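Local coordinates for Tll0287 protein (Thermosynechococcus elongatus, PDB 5B82) that binds a heme c with histidine and cysteine as axial ligands of its iron in a PAS-like domain, and probably serves in redox or sensory chemistry linked to photosynthesis, at residues A[30-38]-A[78-86]; A[105-113]-A[170-178]. All coordinates share one frame; numbering follows the deposited sequence. Where two conformers were deposited one is given.

Interaction 1. Residues A[30-38]-A[78-86]; sequences ELGKVVTAI and IAAANGWQV
Trp84 lays its indole against helix 28-49 at the point where the PAS-like domain of this heme protein passes from helix 69-82 into the first strand of its antiparallel sheet. The two helices run nearly antiparallel, at 160°, and their axes come no closer than 12.4 Å, a spacing that the indole helps to fill. The tight part is the sandwich around that ring. Val34 CG2 stands 3.5 Å from the centroid of the six-membered ring of Trp84, a CH-pi contact over one face, while CB of Asn82 lies on the opposite face. With CG1 of Val34 anti to the backbone N (chi1 170°), CG2 is the branch turned onto the indole. Lys33 CG meets the rim in plane, 3.6 Å from Trp84 CH2. A phenylalanine in place of Trp84 would probably leave the Glu30 carboxylate without its indole N-H and open a gap beside Val34. Farther along the helix buried Ile38 CD1 meets Val86 CG1 tip to tip at 4.2 Å, and Ile38 packs on Tyr176 and Val178 as well. The outer side is looser: the exposed, extended Lys33 crosses to Asn82, and its NZ makes a weak hydrogen bond of 3.2 Å to Asn82 OD1. The Asn82 amide is steadied from its other end, since ND2 donates to Ile78 O. Gly83, with positive phi, ends the helix and turns the chain toward Trp84, whose NE1 gives Glu30 OE2 a nearly straight bond of 2.9 Å at 170°, on the anti side of the carboxylate.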
loop_
_atom_site.group_PDB
_atom_site.type_symbol
_atom_site.label_atom_id
_atom_site.label_comp_id
_atom_site.label_asym_id
_atom_site.label_seq_id
_atom_site.Cartn_x
_atom_site.Cartn_y
_atom_site.Cartn_z
ATOM N N GLU A 30 21.072 -5.421 2.710
ATOM C CA GLU A 30 19.700 -5.919 2.589
ATOM C C GLU A 30 18.642 -4.969 3.153
ATOM O O GLU A 30 17.572 -4.772 2.549
ATOM C CB GLU A 30 19.572 -7.304 3.236
ATOM C CG GLU A 30 18.208 -7.920 3.050
ATOM C CD GLU A 30 18.181 -9.397 3.391
ATOM O OE1 GLU A 30 19.025 -9.835 4.202
ATOM O OE2 GLU A 30 17.319 -10.119 2.841
ATOM N N LEU A 31 18.928 -4.383 4.310
ATOM C CA LEU A 31 18.015 -3.406 4.896
ATOM C C LEU A 31 17.825 -2.221 3.934
ATOM O O LEU A 31 16.677 -1.787 3.643
ATOM C CB LEU A 31 18.564 -2.925 6.237
ATOM C CG LEU A 31 18.741 -4.055 7.264
ATOM C CD1 LEU A 31 19.557 -3.573 8.447
ATOM C CD2 LEU A 31 17.386 -4.537 7.721
ATOM N N GLY A 32 18.950 -1.726 3.413
ATOM C CA GLY A 32 18.855 -0.608 2.466
ATOM C C GLY A 32 18.077 -0.964 1.203
ATOM O O GLY A 32 17.295 -0.157 0.682
ATOM N N LYS A 33 18.317 -2.175 0.699
ATOM C CA LYS A 33 17.614 -2.699 -0.464
ATOM C C LYS A 33 16.105 -2.740 -0.225
ATOM O O LYS A 33 15.315 -2.425 -1.124
ATOM C CB LYS A 33 18.137 -4.098 -0.829
ATOM C CG LYS A 33 17.405 -4.709 -2.005
ATOM C CD LYS A 33 18.118 -5.913 -2.593
ATOM C CE LYS A 33 17.512 -6.249 -3.959
ATOM N NZ LYS A 33 18.176 -7.397 -4.633
ATOM N N VAL A 34 15.700 -3.129 0.981
ATOM C CA VAL A 34 14.278 -3.074 1.329
ATOM C C VAL A 34 13.727 -1.638 1.261
ATOM O O VAL A 34 12.687 -1.386 0.610
ATOM C CB VAL A 34 13.990 -3.660 2.727
ATOM C CG1 VAL A 34 12.548 -3.351 3.150
ATOM C CG2 VAL A 34 14.222 -5.169 2.745
ATOM N N VAL A 35 14.410 -0.704 1.927
ATOM C CA VAL A 35 13.927 0.705 1.873
ATOM C C VAL A 35 13.780 1.226 0.431
ATOM O O VAL A 35 12.743 1.829 0.040
ATOM C CB VAL A 35 14.839 1.648 2.707
ATOM C CG1 VAL A 35 14.469 3.127 2.512
ATOM C CG2 VAL A 35 14.805 1.251 4.194
ATOM N N THR A 36 14.809 0.968 -0.370
ATOM C CA THR A 36 14.806 1.414 -1.756
ATOM C C THR A 36 13.685 0.769 -2.566
ATOM O O THR A 36 12.966 1.461 -3.291
ATOM C CB THR A 36 16.142 1.150 -2.457
ATOM O OG1 THR A 36 17.177 1.873 -1.786
ATOM C CG2 THR A 36 16.079 1.630 -3.909
ATOM N N ALA A 37 13.531 -0.547 -2.433
ATOM C CA ALA A 37 12.503 -1.273 -3.176
ATOM C C ALA A 37 11.118 -0.729 -2.862
ATOM O O ALA A 37 10.313 -0.477 -3.777
ATOM C CB ALA A 37 12.564 -2.771 -2.850
ATOM N N ILE A 38 10.840 -0.544 -1.571
ATOM C CA ILE A 38 9.532 -0.020 -1.179
ATOM C C ILE A 38 9.302 1.404 -1.705
ATOM O O ILE A 38 8.228 1.722 -2.241
ATOM C CB ILE A 38 9.323 -0.078 0.339
ATOM C CG1 ILE A 38 9.313 -1.546 0.795
ATOM C CG2 ILE A 38 8.010 0.592 0.735
ATOM C CD1 ILE A 38 8.380 -2.421 -0.029
ATOM N N ILE A 78 8.889 -8.886 -5.860
ATOM C CA ILE A 78 9.958 -8.504 -4.947
ATOM C C ILE A 78 10.082 -9.527 -3.812
ATOM O O ILE A 78 11.187 -9.989 -3.477
ATOM C CB ILE A 78 9.684 -7.084 -4.402
ATOM C CG1 ILE A 78 9.704 -6.077 -5.559
ATOM C CG2 ILE A 78 10.685 -6.689 -3.338
ATOM C CD1 ILE A 78 9.313 -4.656 -5.177
ATOM N N ALA A 79 8.931 -9.881 -3.241
ATOM C CA ALA A 79 8.860 -10.878 -2.183
ATOM C C ALA A 79 9.533 -12.166 -2.631
ATOM O O ALA A 79 10.372 -12.708 -1.913
ATOM C CB ALA A 79 7.420 -11.154 -1.812
ATOM N N ALA A 80 9.170 -12.636 -3.825
ATOM C CA ALA A 80 9.680 -13.915 -4.333
ATOM C C ALA A 80 11.159 -13.836 -4.684
ATOM O O ALA A 80 11.923 -14.748 -4.389
ATOM C CB ALA A 80 8.871 -14.387 -5.541
ATOM N N ALA A 81 11.559 -12.735 -5.304
ATOM C CA ALA A 81 12.940 -12.577 -5.742
ATOM C C ALA A 81 13.900 -12.453 -4.567
ATOM O O ALA A 81 15.066 -12.835 -4.676
ATOM C CB ALA A 81 13.071 -11.370 -6.656
ATOM N N ASN A 82 13.416 -11.928 -3.445
ATOM C CA ASN A 82 14.315 -11.654 -2.329
ATOM C C ASN A 82 14.181 -12.569 -1.106
ATOM O O ASN A 82 14.987 -12.498 -0.173
ATOM C CB ASN A 82 14.185 -10.193 -1.911
ATOM C CG ASN A 82 14.734 -9.240 -2.954
ATOM O OD1 ASN A 82 15.942 -9.004 -3.023
ATOM N ND2 ASN A 82 13.852 -8.697 -3.779
ATOM N N GLY A 83 13.176 -13.433 -1.107
ATOM C CA GLY A 83 12.905 -14.244 0.065
ATOM C C GLY A 83 12.347 -13.403 1.201
ATOM O O GLY A 83 12.578 -13.696 2.378
ATOM N N TRP A 84 11.631 -12.335 0.846
ATOM C CA TRP A 84 10.944 -11.509 1.825
ATOM C C TRP A 84 9.454 -11.814 1.768
ATOM O O TRP A 84 8.981 -12.461 0.840
ATOM C CB TRP A 84 11.133 -10.019 1.503
ATOM C CG TRP A 84 12.561 -9.565 1.411
ATOM C CD1 TRP A 84 13.647 -10.153 1.990
ATOM C CD2 TRP A 84 13.057 -8.422 0.692
ATOM N NE1 TRP A 84 14.786 -9.448 1.677
ATOM C CE2 TRP A 84 14.454 -8.384 0.882
ATOM C CE3 TRP A 84 12.454 -7.434 -0.098
ATOM C CZ2 TRP A 84 15.261 -7.399 0.310
ATOM C CZ3 TRP A 84 13.259 -6.447 -0.665
ATOM C CH2 TRP A 84 14.644 -6.437 -0.453
ATOM N N GLN A 85 8.715 -11.347 2.768
ATOM C CA GLN A 85 7.275 -11.203 2.631
ATOM C C GLN A 85 7.051 -9.722 2.374
ATOM O O GLN A 85 7.611 -8.896 3.079
ATOM C CB GLN A 85 6.571 -11.616 3.915
ATOM C CG GLN A 85 6.697 -13.104 4.209
ATOM C CD GLN A 85 6.772 -13.389 5.683
ATOM O OE1 GLN A 85 5.878 -13.018 6.448
ATOM N NE2 GLN A 85 7.851 -14.038 6.101
ATOM N N VAL A 86 6.256 -9.393 1.359
ATOM C CA VAL A 86 5.957 -7.994 1.024
ATOM C C VAL A 86 4.471 -7.892 0.775
ATOM O O VAL A 86 3.920 -8.683 0.011
ATOM C CB VAL A 86 6.695 -7.534 -0.253
ATOM C CG1 VAL A 86 6.352 -6.056 -0.582
ATOM C CG2 VAL A 86 8.188 -7.736 -0.097
#

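Interaction 2. Residues A[105-113]-A[170-178]; sequences DVQALNQFD and GDLRGMYAV. With HEC (heme c), chain B.
Met175 reaches from strand 172-181 under helix 103-114, its SD resting 3.7 Å from both Ala108 CB and Leu109 CD2. Beyond CG the Met175 side chain is extended and carries CE to within 3.6 Å of the Asp105 carbonyl O. Met175 SD lies at the edge of the Phe112 ring, in plane, 5.1 Å from its centroid, a Met-aromatic contact, while Met175 CB approaches Phe112 CE2 obliquely. Farther along, CD2 of Leu172 fits against the helix backbone, 3.8 Å from Leu109 O, and beside Phe112 CB. All this is the packing of a helix across one face of the antiparallel sheet of a PAS-like fold. Between the two inward side chains the strand carries a classic beta bulge, where Arg173 and Gly174 both face Ile135 of the neighbouring strand. Arg173 points away from the helix; its guanidinium has heme c over one face, and Arg173 NH2 donates to heme O1A at 2.7 Å, with an angle of 153°. Arg173 NH1 is held in turn by Lys92 O. Next out, Phe132 of strand 128-136 packs on Ala108, Phe112 and Met175, and Asp105 OD2 is fixed by a salt bridge to Arg87 and by the backbone N of Arg101.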
loop_
_atom_site.group_PDB
_atom_site.type_symbol
_atom_site.label_atom_id
_atom_site.label_comp_id
_atom_site.label_asym_id
_atom_site.label_seq_id
_atom_site.Cartn_x
_atom_site.Cartn_y
_atom_site.Cartn_z
ATOM N N ASP A 105 0.448 -5.551 12.605
ATOM C CA ASP A 105 -0.141 -4.728 11.551
ATOM C C ASP A 105 -0.890 -3.546 12.177
ATOM O O ASP A 105 -0.705 -2.377 11.782
ATOM C CB ASP A 105 -1.093 -5.547 10.669
ATOM C CG ASP A 105 -0.361 -6.505 9.730
ATOM O OD1 ASP A 105 0.799 -6.226 9.359
ATOM O OD2 ASP A 105 -0.963 -7.527 9.341
ATOM N N VAL A 106 -1.716 -3.861 13.170
ATOM C CA VAL A 106 -2.564 -2.867 13.810
ATOM C C VAL A 106 -1.711 -1.855 14.552
ATOM O O VAL A 106 -1.980 -0.649 14.510
ATOM C CB VAL A 106 -3.595 -3.507 14.766
ATOM C CG1 VAL A 106 -4.402 -2.434 15.469
ATOM C CG2 VAL A 106 -4.521 -4.434 14.002
ATOM N N GLN A 107 -0.676 -2.349 15.219
ATOM C CA GLN A 107 0.270 -1.502 15.937
ATOM C C GLN A 107 0.947 -0.508 14.993
ATOM O O GLN A 107 1.120 0.671 15.327
ATOM C CB GLN A 107 1.337 -2.361 16.624
ATOM C CG GLN A 107 2.421 -1.549 17.330
ATOM C CD GLN A 107 3.682 -2.358 17.620
ATOM O OE1 GLN A 107 4.792 -1.820 17.603
ATOM N NE2 GLN A 107 3.515 -3.649 17.891
ATOM N N ALA A 108 1.335 -0.991 13.813
ATOM C CA ALA A 108 2.083 -0.168 12.874
ATOM C C ALA A 108 1.178 0.913 12.301
ATOM O O ALA A 108 1.549 2.089 12.268
ATOM C CB ALA A 108 2.681 -1.021 11.759
ATOM N N LEU A 109 -0.010 0.495 11.866
ATOM C CA LEU A 109 -1.006 1.441 11.374
ATOM C C LEU A 109 -1.311 2.487 12.426
ATOM O O LEU A 109 -1.378 3.671 12.116
ATOM C CB LEU A 109 -2.288 0.733 10.931
ATOM C CG LEU A 109 -2.140 -0.083 9.647
ATOM C CD1 LEU A 109 -3.392 -0.905 9.373
ATOM C CD2 LEU A 109 -1.853 0.839 8.470
ATOM N N ASN A 110 -1.468 2.058 13.673
ATOM C CA ASN A 110 -1.619 2.990 14.782
ATOM C C ASN A 110 -0.461 3.982 14.904
ATOM O O ASN A 110 -0.696 5.167 15.142
ATOM C CB ASN A 110 -1.821 2.254 16.108
ATOM C CG ASN A 110 -3.281 2.002 16.418
ATOM O OD1 ASN A 110 -4.122 2.884 16.250
ATOM N ND2 ASN A 110 -3.592 0.791 16.875
ATOM N N GLN A 111 0.777 3.507 14.764
ATOM C CA GLN A 111 1.937 4.395 14.853
ATOM C C GLN A 111 1.855 5.468 13.770
ATOM O O GLN A 111 2.038 6.652 14.045
ATOM C CB GLN A 111 3.254 3.619 14.753
ATOM C CG GLN A 111 3.786 3.109 16.101
ATOM C CD GLN A 111 5.055 2.268 15.981
ATOM O OE1 GLN A 111 5.034 1.059 16.221
ATOM N NE2 GLN A 111 6.166 2.908 15.628
ATOM N N PHE A 112 1.572 5.043 12.544
ATOM C CA PHE A 112 1.408 6.010 11.457
ATOM C C PHE A 112 0.279 7.004 11.751
ATOM O O PHE A 112 0.440 8.228 11.607
ATOM C CB PHE A 112 1.199 5.276 10.128
ATOM C CG PHE A 112 2.433 4.553 9.641
ATOM C CD1 PHE A 112 3.665 5.200 9.631
ATOM C CD2 PHE A 112 2.371 3.229 9.233
ATOM C CE1 PHE A 112 4.810 4.554 9.191
ATOM C CE2 PHE A 112 3.516 2.559 8.789
ATOM C CZ PHE A 112 4.737 3.217 8.774
ATOM N N ASP A 113 -0.853 6.486 12.208
ATOM C CA ASP A 113 -2.021 7.317 12.479
ATOM C C ASP A 113 -1.756 8.349 13.563
ATOM O O ASP A 113 -2.293 9.452 13.515
ATOM C CB ASP A 113 -3.226 6.448 12.860
ATOM C CG ASP A 113 -4.511 7.243 12.967
ATOM O OD1 ASP A 113 -5.048 7.661 11.914
ATOM O OD2 ASP A 113 -4.992 7.435 14.102
ATOM N N GLY A 170 -4.489 13.766 2.135
ATOM C CA GLY A 170 -3.741 13.831 3.378
ATOM C C GLY A 170 -4.062 12.710 4.344
ATOM O O GLY A 170 -3.358 12.524 5.334
ATOM N N ASP A 171 -5.130 11.966 4.070
ATOM C CA ASP A 171 -5.495 10.819 4.906
ATOM C C ASP A 171 -4.423 9.733 4.904
ATOM O O ASP A 171 -3.665 9.601 3.949
ATOM C CB ASP A 171 -6.794 10.180 4.410
ATOM C CG ASP A 171 -8.017 10.992 4.760
ATOM O OD1 ASP A 171 -7.845 12.135 5.234
ATOM O OD2 ASP A 171 -9.142 10.487 4.550
ATOM N N LEU A 172 -4.388 8.932 5.964
ATOM C CA LEU A 172 -3.581 7.715 5.954
ATOM C C LEU A 172 -4.305 6.626 5.166
ATOM O O LEU A 172 -5.379 6.171 5.566
ATOM C CB LEU A 172 -3.309 7.240 7.380
ATOM C CG LEU A 172 -2.603 5.890 7.498
ATOM C CD1 LEU A 172 -1.191 5.975 6.918
ATOM C CD2 LEU A 172 -2.588 5.446 8.947
ATOM N N ARG A 173 -3.714 6.211 4.047
ATOM C CA ARG A 173 -4.322 5.222 3.160
ATOM C C ARG A 173 -4.103 3.788 3.649
ATOM O O ARG A 173 -4.989 2.937 3.543
ATOM C CB ARG A 173 -3.738 5.361 1.753
ATOM C CG ARG A 173 -4.153 4.258 0.802
ATOM C CD ARG A 173 -5.622 4.392 0.388
ATOM N NE ARG A 173 -6.007 3.305 -0.508
ATOM C CZ ARG A 173 -6.470 2.125 -0.102
ATOM N NH1 ARG A 173 -6.625 1.881 1.191
ATOM N NH2 ARG A 173 -6.788 1.191 -0.992
ATOM N N GLY A 174 -2.911 3.544 4.177
ATOM C CA GLY A 174 -2.468 2.219 4.573
ATOM C C GLY A 174 -0.956 2.256 4.654
ATOM O O GLY A 174 -0.364 3.315 4.899
ATOM N N MET A 175 -0.316 1.115 4.431
ATOM C CA MET A 175 1.135 1.023 4.548
ATOM C C MET A 175 1.673 -0.115 3.709
ATOM O O MET A 175 0.914 -1.018 3.326
ATOM C CB MET A 175 1.533 0.803 6.004
ATOM C CG MET A 175 1.224 -0.601 6.531
ATOM S SD MET A 175 1.488 -0.697 8.301
ATOM C CE MET A 175 0.978 -2.409 8.599
ATOM N N TYR A 176 2.968 -0.062 3.391
ATOM C CA TYR A 176 3.671 -1.252 2.899
ATOM C C TYR A 176 4.253 -1.974 4.106
ATOM O O TYR A 176 4.669 -1.326 5.067
ATOM C CB TYR A 176 4.812 -0.888 1.949
ATOM C CG TYR A 176 4.389 0.000 0.804
ATOM C CD1 TYR A 176 3.822 -0.534 -0.349
ATOM C CD2 TYR A 176 4.567 1.367 0.874
ATOM C CE1 TYR A 176 3.426 0.287 -1.397
ATOM C CE2 TYR A 176 4.191 2.190 -0.168
ATOM C CZ TYR A 176 3.617 1.648 -1.292
ATOM O OH TYR A 176 3.233 2.481 -2.312
ATOM N N ALA A 177 4.282 -3.304 4.056
ATOM C CA ALA A 177 4.853 -4.123 5.135
ATOM C C ALA A 177 5.795 -5.165 4.548
ATOM O O ALA A 177 5.407 -5.951 3.679
ATOM C CB ALA A 177 3.758 -4.811 5.914
ATOM N N VAL A 178 7.041 -5.156 4.998
ATOM C CA VAL A 178 8.016 -6.142 4.549
ATOM C C VAL A 178 8.580 -6.909 5.732
ATOM O O VAL A 178 8.845 -6.324 6.779
ATOM C CB VAL A 178 9.183 -5.472 3.811
ATOM C CG1 VAL A 178 10.220 -6.506 3.393
ATOM C CG2 VAL A 178 8.672 -4.688 2.609
HETATM FE FE HEC B . -5.472 2.333 -5.312
HETATM C CHA HEC B . -5.659 -0.811 -4.044
HETATM C CHB HEC B . -3.529 3.267 -2.562
HETATM C CHC HEC B . -5.023 5.426 -6.623
HETATM C CHD HEC B . -7.704 1.558 -7.806
HETATM N NA HEC B . -4.782 1.422 -3.584
HETATM C C1A HEC B . -4.874 0.067 -3.342
HETATM C C2A HEC B . -4.019 -0.260 -2.216
HETATM C C3A HEC B . -3.435 0.878 -1.820
HETATM C C4A HEC B . -3.903 1.950 -2.661
HETATM C CMA HEC B . -2.440 1.064 -0.664
HETATM C CAA HEC B . -3.807 -1.669 -1.605
HETATM C CBA HEC B . -4.629 -1.876 -0.334
HETATM C CGA HEC B . -6.047 -2.239 -0.684
HETATM O O1A HEC B . -6.970 -1.456 -0.348
HETATM O O2A HEC B . -6.264 -3.296 -1.331
HETATM N NB HEC B . -4.482 4.015 -4.684
HETATM C C1B HEC B . -3.698 4.189 -3.563
HETATM C C2B HEC B . -3.087 5.501 -3.620
HETATM C C3B HEC B . -3.508 6.098 -4.737
HETATM C C4B HEC B . -4.382 5.176 -5.433
HETATM C CMB HEC B . -2.158 6.110 -2.539
HETATM C CAB HEC B . -3.123 7.515 -5.226
HETATM C CBB HEC B . -1.616 7.583 -5.583
HETATM N NC HEC B . -6.254 3.316 -6.897
HETATM C C1C HEC B . -5.883 4.582 -7.294
HETATM C C2C HEC B . -6.436 4.814 -8.612
HETATM C C3C HEC B . -7.287 3.809 -8.884
HETATM C C4C HEC B . -7.117 2.807 -7.847
HETATM C CMC HEC B . -6.405 6.200 -9.299
HETATM C CAC HEC B . -8.213 3.662 -10.121
HETATM C CBC HEC B . -7.492 3.692 -11.489
HETATM N ND HEC B . -6.568 0.678 -5.811
HETATM C C1D HEC B . -7.321 0.533 -6.971
HETATM C C2D HEC B . -7.641 -0.870 -7.152
HETATM C C3D HEC B . -7.005 -1.585 -5.968
HETATM C C4D HEC B . -6.365 -0.557 -5.193
HETATM C CMD HEC B . -8.455 -1.516 -8.292
HETATM C CAD HEC B . -7.006 -3.098 -5.658
HETATM C CBD HEC B . -5.774 -3.643 -6.371
HETATM C CGD HEC B . -5.516 -5.089 -6.010
HETATM O O1D HEC B . -6.361 -5.957 -6.327
HETATM O O2D HEC B . -4.455 -5.364 -5.409
#

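From the N terminus the chain first lays down helix 28-49, then returns through helix 69-82, and interaction 1 closes this loop, about half of it helical and with no strand, as strand 85-89 begins. Helix 103-114 follows that strand, and the chain goes on through strands 120-125 and 128-136 and the heme-attachment region before strand 172-181 closes interaction 2. The two loops therefore stand in series, neither nesting nor crossing. Their centres lie 18 Å apart, yet they meet at the sheet, where strands 85-89 and 172-181 are neighbours: Ile38 CD1 of interaction 1 packs 3.5 Å from Val178 CG2 of interaction 2. Together they tie the N-terminal helices and helix 103-114 to one sheet.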